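Local structure of EDTA monooxygenase (EDTA-degrading bacterium BNC1, 5DQP) at residues A[297-300]-A[301-304]; A[314-318]-A[319-323]; A[332-335]-A[336-339]. The protein probably works as an FMN-dependent monooxygenase of the NtaA/SnaA/DszA family, using molecular oxygen in the oxidative breakdown of EDTA. All coordinates share one frame; numbering follows the deposited sequence.

Interaction 1: residues A[297-300]-A[301-304]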
ATOM      1  N   GLU A 297       6.024 -43.064  10.462  1.00 40.16           N
ATOM      2  CA  GLU A 297       4.932 -43.920  10.921  1.00 40.79           C
ATOM      3  C   GLU A 297       3.592 -43.188  10.815  1.00 36.25           C
ATOM      4  O   GLU A 297       2.596 -43.766  10.368  1.00 34.38           O
ATOM      5  CB  GLU A 297       5.195 -44.424  12.350  1.00 43.09           C
ATOM      6  CG  GLU A 297       5.273 -43.339  13.437  1.00 76.52           C
ATOM      7  CD  GLU A 297       3.928 -43.034  14.104  1.00 69.18           C
ATOM      8  OE1 GLU A 297       2.953 -43.780  13.851  1.00 68.47           O
ATOM      9  OE2 GLU A 297       3.851 -42.047  14.881  1.00 54.50           O
ATOM     10  N   ALA A 298       3.553 -41.907  11.178  1.00 34.52           N
ATOM     11  CA  ALA A 298       2.326 -41.144  10.984  1.00 37.31           C
ATOM     12  C   ALA A 298       1.830 -41.237   9.540  1.00 32.94           C
ATOM     13  O   ALA A 298       0.637 -41.433   9.292  1.00 25.23           O
ATOM     14  CB  ALA A 298       2.545 -39.688  11.388  1.00 33.88           C
ATOM     15  N   LEU A 299       2.732 -41.103   8.569  1.00 35.90           N
ATOM     16  CA  LEU A 299       2.300 -41.116   7.174  1.00 29.70           C
ATOM     17  C   LEU A 299       1.801 -42.496   6.748  1.00 27.41           C
ATOM     18  O   LEU A 299       0.807 -42.608   6.015  1.00 23.03           O
ATOM     19  CB  LEU A 299       3.450 -40.663   6.278  1.00 29.29           C
ATOM     20  CG  LEU A 299       3.149 -40.468   4.799  1.00 29.53           C
ATOM     21  CD1 LEU A 299       1.999 -39.471   4.594  1.00 32.82           C
ATOM     22  CD2 LEU A 299       4.417 -39.993   4.101  1.00 28.64           C
ATOM     23  N   SER A 300       2.480 -43.561   7.181  1.00 30.14           N
ATOM     24  CA  SER A 300       2.083 -44.897   6.747  1.00 29.19           C
ATOM     25  C   SER A 300       0.686 -45.237   7.247  1.00 26.72           C
ATOM     26  O   SER A 300      -0.085 -45.909   6.557  1.00 25.95           O
ATOM     27  CB  SER A 300       3.093 -45.942   7.230  1.00 29.56           C
ATOM     28  OG  SER A 300       3.135 -45.962   8.652  1.00 34.47           O
ATOM     29  N   LYS A 301       0.345 -44.793   8.453  1.00 27.58           N
ATOM     30  CA  LYS A 301      -1.017 -44.988   8.929  1.00 31.90           C
ATOM     31  C   LYS A 301      -2.003 -44.198   8.074  1.00 27.61           C
ATOM     32  O   LYS A 301      -3.056 -44.715   7.676  1.00 27.33           O
ATOM     33  CB  LYS A 301      -1.116 -44.598  10.410  1.00 34.26           C
ATOM     34  CG  LYS A 301      -0.064 -45.287  11.284  1.00 36.06           C
ATOM     35  CD  LYS A 301      -0.359 -45.108  12.770  1.00 41.99           C
ATOM     36  CE  LYS A 301      -0.003 -43.728  13.284  1.00 41.67           C
ATOM     37  NZ  LYS A 301      -0.603 -43.497  14.629  1.00 37.59           N
ATOM     38  N   GLN A 302      -1.672 -42.953   7.755  1.00 26.70           N
ATOM     39  CA  GLN A 302      -2.610 -42.152   6.978  1.00 31.09           C
ATOM     40  C   GLN A 302      -2.907 -42.784   5.628  1.00 29.34           C
ATOM     41  O   GLN A 302      -4.023 -42.645   5.106  1.00 27.40           O
ATOM     42  CB  GLN A 302      -2.078 -40.742   6.798  1.00 27.87           C
ATOM     43  CG  GLN A 302      -2.400 -39.836   7.979  1.00 32.66           C
ATOM     44  CD  GLN A 302      -1.817 -38.459   7.785  1.00 49.47           C
ATOM     45  OE1 GLN A 302      -0.710 -38.328   7.268  1.00 43.96           O
ATOM     46  NE2 GLN A 302      -2.562 -37.422   8.171  1.00 48.16           N
ATOM     47  N   LEU A 303      -1.935 -43.493   5.059  1.00 27.56           N
ATOM     48  CA  LEU A 303      -2.089 -44.091   3.748  1.00 22.40           C
ATOM     49  C   LEU A 303      -2.369 -45.577   3.836  1.00 28.69           C
ATOM     50  O   LEU A 303      -2.506 -46.223   2.795  1.00 30.45           O
ATOM     51  CB  LEU A 303      -0.831 -43.853   2.905  1.00 29.04           C
ATOM     52  CG  LEU A 303      -0.388 -42.402   2.667  1.00 31.41           C
ATOM     53  CD1 LEU A 303       1.040 -42.375   2.174  1.00 23.44           C
ATOM     54  CD2 LEU A 303      -1.301 -41.676   1.696  1.00 23.40           C
ATOM     55  N   GLY A 304      -2.440 -46.127   5.049  1.00 25.78           N
ATOM     56  CA  GLY A 304      -2.721 -47.544   5.228  1.00 28.44           C
ATOM     57  C   GLY A 304      -1.620 -48.455   4.731  1.00 32.69           C
ATOM     58  O   GLY A 304      -1.903 -49.540   4.219  1.00 32.84           O
TER
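L299 and L303, one helical turn apart, form the tight part of this contact. CD1 of L303 comes to 3.9 Å from CG of L299, and the two side chains pass each other at a slant on a buried face of the helix. With CG of L299 anti to its backbone N (chi1 -174°), the branched end stands out from the helix, where CD1 of L303 meets it. Buried with them is the hydroxyl of S300, which turns back on the backbone: OG donates to O of E297 at 2.8 Å, tilted somewhat from the carbonyl plane. That carbonyl also accepts from N of K301 at 3.1 Å, almost in line with its C=O, so two donors grip one oxygen. The next i to i+4 bonds run from N of Q302 to O of A298 and from N of L303 to O of L299. G304 then leaves the helix with a positive phi of 67° in a Schellman motif, a backbone conformation that suits glycine.

The looser, solvent-facing side is made by E297 and K301, which lie alongside one another and point the same way. OE1 of E297 is 3.0 Å from CE of K301 but 3.7 Å from NZ, so the carboxylate meets the last methylene more closely than the ammonium, and the salt bridge is a long one. Q302 also stays peripheral, its OE1 4.0 Å from CD1 of L299.

The leucine face is covered by two helices: L299 touches L348 and A352, and L303 touches L351, all on helix 348-354, while both leucines meet M337 of helix 331-344.

Interaction 2: residues A[314-318]-A[319-323]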
ATOM      1  N   GLN A 314      11.489 -49.308   0.405  1.00 25.13           N
ATOM      2  CA  GLN A 314      11.164 -49.993  -0.822  1.00 29.00           C
ATOM      3  C   GLN A 314      10.219 -49.167  -1.693  1.00 24.27           C
ATOM      4  O   GLN A 314       9.381 -48.400  -1.207  1.00 21.14           O
ATOM      5  CB  GLN A 314      10.577 -51.366  -0.508  1.00 26.38           C
ATOM      6  CG  GLN A 314       9.144 -51.423  -0.192  1.00 26.64           C
ATOM      7  CD  GLN A 314       8.755 -52.873   0.168  1.00 46.97           C
ATOM      8  OE1 GLN A 314       9.194 -53.411   1.199  1.00 28.43           O
ATOM      9  NE2 GLN A 314       7.971 -53.516  -0.702  1.00 31.18           N
ATOM     10  N   VAL A 315      10.370 -49.327  -3.003  1.00 26.06           N
ATOM     11  CA  VAL A 315       9.484 -48.652  -3.936  1.00 22.25           C
ATOM     12  C   VAL A 315       8.058 -49.093  -3.665  1.00 28.03           C
ATOM     13  O   VAL A 315       7.740 -50.290  -3.725  1.00 24.69           O
ATOM     14  CB  VAL A 315       9.868 -48.949  -5.383  1.00 23.53           C
ATOM     15  CG1 VAL A 315       8.753 -48.415  -6.315  1.00 27.05           C
ATOM     16  CG2 VAL A 315      11.202 -48.331  -5.704  1.00 22.80           C
ATOM     17  N   LEU A 316       7.190 -48.122  -3.397  1.00 25.33           N
ATOM     18  CA  LEU A 316       5.789 -48.393  -3.113  1.00 27.10           C
ATOM     19  C   LEU A 316       5.044 -48.836  -4.366  1.00 28.27           C
ATOM     20  O   LEU A 316       5.316 -48.376  -5.481  1.00 24.52           O
ATOM     21  CB  LEU A 316       5.131 -47.144  -2.545  1.00 22.97           C
ATOM     22  CG  LEU A 316       5.609 -46.755  -1.158  1.00 24.80           C
ATOM     23  CD1 LEU A 316       5.282 -45.277  -0.865  1.00 24.48           C
ATOM     24  CD2 LEU A 316       4.942 -47.660  -0.145  1.00 28.39           C
ATOM     25  N   GLN A 317       4.081 -49.725  -4.162  1.00 23.48           N
ATOM     26  CA  GLN A 317       3.218 -50.223  -5.218  1.00 32.57           C
ATOM     27  C   GLN A 317       1.776 -49.902  -4.876  1.00 30.60           C
ATOM     28  O   GLN A 317       1.415 -49.714  -3.708  1.00 30.46           O
ATOM     29  CB  GLN A 317       3.364 -51.740  -5.419  1.00 34.77           C
ATOM     30  CG  GLN A 317       4.765 -52.190  -5.830  1.00 38.12           C
ATOM     31  CD  GLN A 317       4.742 -53.576  -6.425  1.00 60.90           C
ATOM     32  OE1 GLN A 317       4.830 -54.565  -5.702  1.00 50.29           O
ATOM     33  NE2 GLN A 317       4.601 -53.660  -7.750  1.00 66.75           N
ATOM     34  N   GLU A 318       0.953 -49.874  -5.922  1.00 28.21           N
ATOM     35  CA  GLU A 318      -0.474 -49.616  -5.764  1.00 37.33           C
ATOM     36  C   GLU A 318      -1.081 -50.484  -4.667  1.00 36.49           C
ATOM     37  O   GLU A 318      -1.809 -49.991  -3.796  1.00 38.19           O
ATOM     38  CB  GLU A 318      -1.189 -49.855  -7.097  1.00 43.73           C
ATOM     39  CG  GLU A 318      -2.640 -50.275  -6.935  1.00 56.41           C
ATOM     40  CD  GLU A 318      -3.498 -49.194  -6.286  1.00 75.76           C
ATOM     41  OE1 GLU A 318      -3.352 -48.004  -6.672  1.00 58.53           O
ATOM     42  OE2 GLU A 318      -4.312 -49.537  -5.389  1.00 69.89           O
ATOM     43  N   LYS A 319      -0.779 -51.782  -4.687  1.00 34.09           N
ATOM     44  CA  LYS A 319      -1.332 -52.710  -3.703  1.00 40.09           C
ATOM     45  C   LYS A 319      -0.889 -52.404  -2.275  1.00 37.09           C
ATOM     46  O   LYS A 319      -1.460 -52.959  -1.336  1.00 38.63           O
ATOM     47  CB  LYS A 319      -0.929 -54.152  -4.052  1.00 42.00           C
ATOM     48  CG  LYS A 319      -1.302 -54.579  -5.473  1.00 58.21           C
ATOM     49  CD  LYS A 319      -0.746 -55.963  -5.815  1.00 81.95           C
ATOM     50  CE  LYS A 319      -1.159 -56.405  -7.219  1.00 62.34           C
ATOM     51  NZ  LYS A 319      -0.829 -57.842  -7.478  1.00 77.98           N
ATOM     52  N   ASP A 320       0.143 -51.585  -2.078  1.00 35.25           N
ATOM     53  CA  ASP A 320       0.609 -51.325  -0.723  1.00 32.91           C
ATOM     54  C   ASP A 320      -0.292 -50.357   0.027  1.00 32.14           C
ATOM     55  O   ASP A 320      -0.281 -50.352   1.259  1.00 31.37           O
ATOM     56  CB  ASP A 320       2.022 -50.741  -0.723  1.00 36.89           C
ATOM     57  CG  ASP A 320       3.061 -51.675  -1.321  1.00 36.08           C
ATOM     58  OD1 ASP A 320       2.950 -52.909  -1.172  1.00 34.92           O
ATOM     59  OD2 ASP A 320       4.015 -51.146  -1.932  1.00 32.49           O
ATOM     60  N   PHE A 321      -1.057 -49.532  -0.684  1.00 30.12           N
ATOM     61  CA  PHE A 321      -1.853 -48.479  -0.064  1.00 33.69           C
ATOM     62  C   PHE A 321      -3.238 -48.984   0.309  1.00 34.08           C
ATOM     63  O   PHE A 321      -3.874 -49.704  -0.463  1.00 34.27           O
ATOM     64  CB  PHE A 321      -2.000 -47.294  -1.009  1.00 27.88           C
ATOM     65  CG  PHE A 321      -0.698 -46.659  -1.400  1.00 35.71           C
ATOM     66  CD1 PHE A 321      -0.087 -45.740  -0.566  1.00 28.73           C
ATOM     67  CD2 PHE A 321      -0.093 -46.973  -2.609  1.00 29.47           C
ATOM     68  CE1 PHE A 321       1.112 -45.148  -0.919  1.00 30.66           C
ATOM     69  CE2 PHE A 321       1.109 -46.377  -2.971  1.00 31.62           C
ATOM     70  CZ  PHE A 321       1.704 -45.455  -2.123  1.00 27.85           C
ATOM     71  N   ASN A 322      -3.714 -48.588   1.495  1.00 31.95           N
ATOM     72  CA  ASN A 322      -5.092 -48.873   1.915  1.00 33.02           C
ATOM     73  C   ASN A 322      -5.651 -47.568   2.483  1.00 33.79           C
ATOM     74  O   ASN A 322      -5.616 -47.323   3.692  1.00 28.28           O
ATOM     75  CB  ASN A 322      -5.138 -50.032   2.924  1.00 34.20           C
ATOM     76  CG  ASN A 322      -4.471 -51.290   2.394  1.00 38.01           C
ATOM     77  OD1 ASN A 322      -5.082 -52.073   1.662  1.00 47.99           O
ATOM     78  ND2 ASN A 322      -3.204 -51.482   2.751  1.00 39.11           N
ATOM     79  N   LEU A 323      -6.134 -46.707   1.596  1.00 32.41           N
ATOM     80  CA  LEU A 323      -6.544 -45.381   2.030  1.00 33.81           C
ATOM     81  C   LEU A 323      -7.797 -45.491   2.889  1.00 36.53           C
ATOM     82  O   LEU A 323      -8.785 -46.101   2.463  1.00 36.20           O
ATOM     83  CB  LEU A 323      -6.799 -44.458   0.842  1.00 28.60           C
ATOM     84  CG  LEU A 323      -5.597 -44.076  -0.027  1.00 30.01           C
ATOM     85  CD1 LEU A 323      -5.987 -42.975  -1.012  1.00 25.62           C
ATOM     86  CD2 LEU A 323      -4.393 -43.661   0.816  1.00 25.51           C
TER
HETATM   87  O   HOH W   1       6.249 -52.232  -2.628  1.00 32.92           O
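Hydrogen bonding between Q317 and D320 is reciprocal. N of Q317 donates to OD2 of D320 at 2.6 Å, reaching the oxygen from above the carboxylate plane, and N of D320 donates back to O of Q317 at 2.8 Å. With CG of D320 anti to its own carbonyl carbon (chi1 -62°), the carboxylate folds back toward the start of the turn. The following bond, N of F321 to O of E318 at 3.2 Å, repeats the i to i+3 spacing.

A water extends the network: it donates to OD2 of D320 and to O of V315, and accepts from NE2 of Q314 at 2.9 Å. OD2 therefore receives both a backbone N-H and a water.

Between the two segments the apolar contact is L316 on F321, whose side chains cross at about a right angle, with CD1 of L316 3.8 Å from CZ of the ring. Carbonyl oxygens line the same ring: O of E318 lies at its edge, while O of Q317 is 3.3 Å from CD2 in an oblique position.

Two successive i to i+3 bonds define a short 3-10 turn, and the carboxylate of D320 returning to N of Q317 resembles one half of a capping box, without the reciprocal side-chain bond.

Interaction 3: residues A[332-335]-A[336-339]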
ATOM      1  N   GLY A 332      -8.684 -36.223  -0.908  1.00 43.59           N
ATOM      2  CA  GLY A 332      -7.969 -35.707  -2.063  1.00 39.83           C
ATOM      3  C   GLY A 332      -6.486 -35.521  -1.816  1.00 40.29           C
ATOM      4  O   GLY A 332      -5.675 -35.710  -2.724  1.00 37.13           O
ATOM      5  N   ILE A 333      -6.108 -35.138  -0.596  1.00 35.93           N
ATOM      6  CA  ILE A 333      -4.691 -35.066  -0.258  1.00 35.61           C
ATOM      7  C   ILE A 333      -4.072 -36.458  -0.316  1.00 34.55           C
ATOM      8  O   ILE A 333      -3.021 -36.669  -0.934  1.00 28.49           O
ATOM      9  CB  ILE A 333      -4.502 -34.433   1.135  1.00 48.84           C
ATOM     10  CG1 ILE A 333      -5.298 -33.126   1.276  1.00 45.90           C
ATOM     11  CG2 ILE A 333      -3.011 -34.293   1.477  1.00 34.13           C
ATOM     12  CD1 ILE A 333      -5.372 -32.292   0.030  1.00 56.33           C
ATOM     13  N   LEU A 334      -4.724 -37.433   0.333  1.00 31.24           N
ATOM     14  CA  LEU A 334      -4.207 -38.801   0.371  1.00 30.46           C
ATOM     15  C   LEU A 334      -4.055 -39.355  -1.037  1.00 28.18           C
ATOM     16  O   LEU A 334      -3.036 -39.960  -1.374  1.00 24.20           O
ATOM     17  CB  LEU A 334      -5.132 -39.699   1.210  1.00 31.23           C
ATOM     18  CG  LEU A 334      -5.405 -39.249   2.654  1.00 39.01           C
ATOM     19  CD1 LEU A 334      -6.443 -40.140   3.350  1.00 36.48           C
ATOM     20  CD2 LEU A 334      -4.101 -39.184   3.477  1.00 32.62           C
ATOM     21  N   LYS A 335      -5.060 -39.150  -1.879  1.00 26.16           N
ATOM     22  CA  LYS A 335      -4.967 -39.669  -3.236  1.00 32.78           C
ATOM     23  C   LYS A 335      -3.846 -38.984  -4.016  1.00 31.65           C
ATOM     24  O   LYS A 335      -3.181 -39.618  -4.846  1.00 27.43           O
ATOM     25  CB  LYS A 335      -6.307 -39.511  -3.947  1.00 36.13           C
ATOM     26  CG  LYS A 335      -6.382 -40.327  -5.212  1.00 59.91           C
ATOM     27  CD  LYS A 335      -6.023 -41.791  -4.924  1.00 72.58           C
ATOM     28  CE  LYS A 335      -5.375 -42.485  -6.127  1.00 58.20           C
ATOM     29  NZ  LYS A 335      -4.118 -41.793  -6.518  1.00 40.58           N
ATOM     30  N   SER A 336      -3.596 -37.708  -3.737  1.00 26.98           N
ATOM     31  CA  SER A 336      -2.501 -37.018  -4.402  1.00 30.51           C
ATOM     32  C   SER A 336      -1.168 -37.640  -4.020  1.00 29.13           C
ATOM     33  O   SER A 336      -0.285 -37.821  -4.864  1.00 26.28           O
ATOM     34  CB  SER A 336      -2.520 -35.536  -4.042  1.00 29.74           C
ATOM     35  OG  SER A 336      -1.506 -34.866  -4.756  1.00 32.68           O
ATOM     36  N   MET A 337      -1.013 -37.975  -2.743  1.00 24.02           N
ATOM     37  CA  MET A 337       0.214 -38.599  -2.288  1.00 27.52           C
ATOM     38  C   MET A 337       0.424 -39.947  -2.955  1.00 27.43           C
ATOM     39  O   MET A 337       1.561 -40.317  -3.250  1.00 20.28           O
ATOM     40  CB  MET A 337       0.179 -38.744  -0.774  1.00 25.49           C
ATOM     41  CG  MET A 337       0.489 -37.455  -0.045  1.00 33.34           C
ATOM     42  SD  MET A 337       0.638 -37.835   1.714  1.00 39.08           S
ATOM     43  CE  MET A 337      -1.093 -38.036   2.129  1.00 36.72           C
ATOM     44  N   VAL A 338      -0.654 -40.693  -3.202  1.00 21.10           N
ATOM     45  CA  VAL A 338      -0.507 -41.972  -3.891  1.00 23.15           C
ATOM     46  C   VAL A 338      -0.027 -41.749  -5.318  1.00 24.80           C
ATOM     47  O   VAL A 338       0.907 -42.416  -5.787  1.00 23.21           O
ATOM     48  CB  VAL A 338      -1.818 -42.777  -3.850  1.00 26.43           C
ATOM     49  CG1 VAL A 338      -1.697 -43.954  -4.767  1.00 27.85           C
ATOM     50  CG2 VAL A 338      -2.067 -43.247  -2.438  1.00 28.94           C
ATOM     51  N   ASP A 339      -0.631 -40.783  -6.011  1.00 23.00           N
ATOM     52  CA  ASP A 339      -0.240 -40.476  -7.386  1.00 27.36           C
ATOM     53  C   ASP A 339       1.225 -40.041  -7.462  1.00 23.63           C
ATOM     54  O   ASP A 339       1.964 -40.473  -8.352  1.00 26.93           O
ATOM     55  CB  ASP A 339      -1.162 -39.389  -7.943  1.00 32.16           C
ATOM     56  CG  ASP A 339      -1.029 -39.212  -9.448  1.00 55.32           C
ATOM     57  OD1 ASP A 339      -0.415 -40.090 -10.103  1.00 66.24           O
ATOM     58  OD2 ASP A 339      -1.559 -38.201  -9.982  1.00 55.63           O
TER
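Backbone bonds from S336 to G332, M337 to I333, V338 to L334 and D339 to K335 all span four residues, with N to O distances such as 3.0 Å from N of M337 to O of I333, as an uninterrupted alpha-helix requires.

Among the side chains, the closest meeting is L334 with M337. CE of M337 lies 3.5 Å from CD2 of L334, tighter than usual for two carbons, because the thioether bends at its last torsion (chi3 -76°) and swings the methyl back over the preceding turn; the same CE is 3.7 Å from CA of L334. CG2 of I333 approaches this methyl less closely, at 4.3 Å.

K335 behaves differently. Bent at both chi2 and chi4, its chain curls round instead of extending, and NZ comes to rest 3.7 Å from CB of V338 and as close to CG1 of V338. The ammonium thus lies beside V338, and equally close to the backbone N of D339. OD1 of D339 is 5.4 Å from NZ of K335, too far for a salt bridge.

M337 also packs on M355, and V338 on F321 and L323, while the side chain of I333 lies about 3 Å from a bound polyether probably left by crystallisation.

The chemistry therefore divides in two: a methionine methyl pressed on leucine adds dispersion contact to the buried face, whereas any attraction between the separated charges of K335 and D339 is probably weak and acts through space.

How the interactions relate
The three contacts follow one another along the chain: interaction 1 at the end of helix 292-303, interaction 2 in the connecting loop, interaction 3 on helix 331-344. Their centres lie 11 to 12 Å apart in every pairing, and each touches the other two. Where interactions 1 and 2 meet, the carbonyls of L303 and G304 probably bond to N and ND2 of N322. Between interactions 1 and 3 the join is apolar, L299 CD1 standing 3.6 Å from M337 SD; between 2 and 3, F321 and L323 rest on V338. The loop thus folds back against both helices, which also touch each other directly, so the three contacts belong to one packed cluster on one side of the chain's centre.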